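Local coordinates for putative methyl-accepting chemotaxis signal transduction protein (Campylobacter jejuni, PDB 6W3X) that binds valine in its sensor domain and probably relays its presence to the chemotaxis signalling pathway, at residues A[77-82]-A[136-141]. Numbering follows the deposited sequence. Where two conformers were deposited one is given.
Sequences NALNVY and LKQYVI. With VAL (valine), chain C.
The amide nitrogen ND2 of Asn-80 is gripped by two carboxylates, donating to OD2 of Asp-160 and OD2 of Asp-133, which probably fixes the rotation of the amide and helps to hold both acids for the ligand. The amide oxygen is less well served: OD1 is buried without a polar partner, and CD1 of Leu-136 lies 3.8 Å from it. That same methyl reaches Leu-79, approaching CD1 of Leu-79 at 3.6 Å, the two leucines crossing at a slant. Leu-79, in the conformer given, is the hub of the apolar contact. With CG swung away from the backbone N (chi1 -167°), its two methyls spread over segment 136-141: CD2 rests 3.6 Å from CG1 of Val-140, the two side chains crossing at about a right angle, while CD1 also lies beside the extended Gln-138, 3.8 Å from its NE2. In the antiparallel sheet of this PDC sensor domain, of the Cache clan, strands 80-84 and 139-149 flank strand 152-162, and the contact is made by side chains, largely from the loop residues that lead into the two strands. The bound valine lies on the Asn-80 and Tyr-82 side of the contact, away from the leucines. Its CG2 lies over one face of the Tyr-82 ring, shifted toward the rim and 3.5 Å from CE1 of Tyr-82, a CH-pi type of approach. The tyrosine hydroxyl is tied to Asp-160 OD1, and Trp-115 meets the ring edge-to-face. Asp-133 and Asp-160 accept from the ligand, and Lys-113, Trp-115, Tyr-131 and Thr-134 also hydrogen-bond to it.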
loop_
_atom_site.group_PDB
_atom_site.type_symbol
_atom_site.label_atom_id
_atom_site.label_comp_id
_atom_site.label_asym_id
_atom_site.label_seq_id
_atom_site.Cartn_x
_atom_site.Cartn_y
_atom_site.Cartn_z
ATOM N N ASN A 77 14.840 -4.685 -0.828
ATOM C CA ASN A 77 14.284 -6.008 -0.513
ATOM C C ASN A 77 12.864 -6.135 -1.083
ATOM O O ASN A 77 11.963 -6.633 -0.420
ATOM C CB ASN A 77 14.335 -6.318 0.973
ATOM C CG ASN A 77 14.072 -7.768 1.260
ATOM O OD1 ASN A 77 14.362 -8.631 0.443
ATOM N ND2 ASN A 77 13.467 -8.036 2.409
ATOM N N ALA A 78 12.705 -5.781 -2.354
ATOM C CA ALA A 78 11.444 -6.041 -3.049
ATOM C C ALA A 78 11.325 -7.535 -3.386
ATOM O O ALA A 78 12.323 -8.282 -3.409
ATOM C CB ALA A 78 11.321 -5.189 -4.299
ATOM N N LEU A 79 10.101 -7.970 -3.648
ATOM C CA LEU A 79 9.875 -9.357 -4.014
ATOM C C LEU A 79 10.197 -9.645 -5.483
ATOM O O LEU A 79 10.833 -10.625 -5.812
ATOM C CB LEU A 79 8.448 -9.720 -3.671
ATOM C CG LEU A 79 8.160 -11.211 -3.712
ATOM C CD1 LEU A 79 8.932 -11.909 -2.594
ATOM C CD2 LEU A 79 6.649 -11.472 -3.647
ATOM N N ASN A 80 9.787 -8.717 -6.346
ATOM C CA ASN A 80 10.011 -8.828 -7.794
ATOM C C ASN A 80 10.221 -7.427 -8.317
ATOM O O ASN A 80 9.500 -6.499 -7.874
ATOM C CB ASN A 80 8.831 -9.461 -8.572
ATOM C CG ASN A 80 8.503 -10.853 -8.142
ATOM O OD1 ASN A 80 9.306 -11.787 -8.312
ATOM N ND2 ASN A 80 7.288 -11.012 -7.615
ATOM N N VAL A 81 11.106 -7.274 -9.311
ATOM C CA VAL A 81 11.236 -6.014 -10.043
ATOM C C VAL A 81 11.389 -6.443 -11.511
ATOM O O VAL A 81 12.179 -7.340 -11.825
ATOM C CB VAL A 81 12.438 -5.206 -9.557
ATOM C CG1 VAL A 81 12.629 -3.950 -10.399
ATOM C CG2 VAL A 81 12.312 -4.826 -8.090
ATOM N N TYR A 82 10.623 -5.808 -12.397
ATOM C CA TYR A 82 10.471 -6.384 -13.728
ATOM C C TYR A 82 10.113 -5.318 -14.751
ATOM O O TYR A 82 9.621 -4.241 -14.429
ATOM C CB TYR A 82 9.428 -7.526 -13.682
ATOM C CG TYR A 82 8.154 -7.205 -12.976
ATOM C CD1 TYR A 82 8.062 -7.355 -11.606
ATOM C CD2 TYR A 82 7.001 -6.821 -13.663
ATOM C CE1 TYR A 82 6.869 -7.103 -10.942
ATOM C CE2 TYR A 82 5.801 -6.546 -13.036
ATOM C CZ TYR A 82 5.730 -6.755 -11.646
ATOM O OH TYR A 82 4.533 -6.562 -11.026
ATOM N N LEU A 136 5.940 -15.645 -7.111
ATOM C CA LEU A 136 6.345 -16.098 -5.800
ATOM C C LEU A 136 5.197 -16.378 -4.847
ATOM O O LEU A 136 5.423 -16.825 -3.732
ATOM C CB LEU A 136 7.371 -15.152 -5.202
ATOM C CG LEU A 136 8.737 -15.225 -5.873
ATOM C CD1 LEU A 136 9.662 -14.130 -5.391
ATOM C CD2 LEU A 136 9.381 -16.579 -5.661
ATOM N N LYS A 137 3.958 -16.155 -5.275
ATOM C CA LYS A 137 2.818 -16.659 -4.539
ATOM C C LYS A 137 2.722 -16.040 -3.148
ATOM O O LYS A 137 2.360 -16.693 -2.160
ATOM C CB LYS A 137 2.893 -18.190 -4.435
ATOM C CG LYS A 137 3.411 -18.831 -5.720
ATOM C CD LYS A 137 2.393 -18.720 -6.818
ATOM C CE LYS A 137 2.672 -19.805 -7.854
ATOM N NZ LYS A 137 2.017 -19.548 -9.163
ATOM N N GLN A 138 3.025 -14.762 -3.084
ATOM C CA GLN A 138 2.813 -13.934 -1.883
ATOM C C GLN A 138 1.904 -12.783 -2.254
ATOM O O GLN A 138 1.894 -12.356 -3.422
ATOM C CB GLN A 138 4.132 -13.402 -1.310
ATOM C CG GLN A 138 5.022 -14.495 -0.791
ATOM C CD GLN A 138 6.323 -13.980 -0.255
ATOM O OE1 GLN A 138 6.369 -12.908 0.370
ATOM N NE2 GLN A 138 7.398 -14.710 -0.528
ATOM N N TYR A 139 1.187 -12.232 -1.289
ATOM C CA TYR A 139 0.380 -11.033 -1.521
ATOM C C TYR A 139 1.284 -9.815 -1.631
ATOM O O TYR A 139 2.160 -9.609 -0.766
ATOM C CB TYR A 139 -0.689 -10.869 -0.450
ATOM C CG TYR A 139 -1.766 -11.911 -0.568
ATOM C CD1 TYR A 139 -2.803 -11.728 -1.451
ATOM C CD2 TYR A 139 -1.697 -13.114 0.131
ATOM C CE1 TYR A 139 -3.764 -12.704 -1.657
ATOM C CE2 TYR A 139 -2.614 -14.125 -0.106
ATOM C CZ TYR A 139 -3.668 -13.916 -0.974
ATOM O OH TYR A 139 -4.555 -14.961 -1.148
ATOM N N VAL A 140 1.080 -9.019 -2.672
ATOM C CA VAL A 140 1.946 -7.886 -3.002
ATOM C C VAL A 140 1.063 -6.705 -3.347
ATOM O O VAL A 140 -0.080 -6.835 -3.770
ATOM C CB VAL A 140 2.881 -8.188 -4.179
ATOM C CG1 VAL A 140 3.798 -9.344 -3.830
ATOM C CG2 VAL A 140 2.156 -8.356 -5.503
ATOM N N ILE A 141 1.675 -5.526 -3.162
ATOM C CA ILE A 141 1.223 -4.277 -3.755
ATOM C C ILE A 141 2.222 -4.005 -4.866
ATOM O O ILE A 141 3.440 -4.035 -4.628
ATOM C CB ILE A 141 1.223 -3.116 -2.728
ATOM C CG1 ILE A 141 0.193 -3.460 -1.648
ATOM C CG2 ILE A 141 0.950 -1.795 -3.406
ATOM C CD1 ILE A 141 0.349 -2.643 -0.374
HETATM N N VAL C . 3.350 -9.856 -9.755
HETATM C CA VAL C . 3.243 -9.956 -11.232
HETATM C C VAL C . 1.902 -10.600 -11.553
HETATM O O VAL C . 1.460 -11.408 -10.735
HETATM C CB VAL C . 4.376 -10.810 -11.858
HETATM C CG1 VAL C . 4.403 -10.622 -13.365
HETATM C CG2 VAL C . 5.756 -10.433 -11.340
HETATM O OXT VAL C . 1.334 -10.324 -12.615
#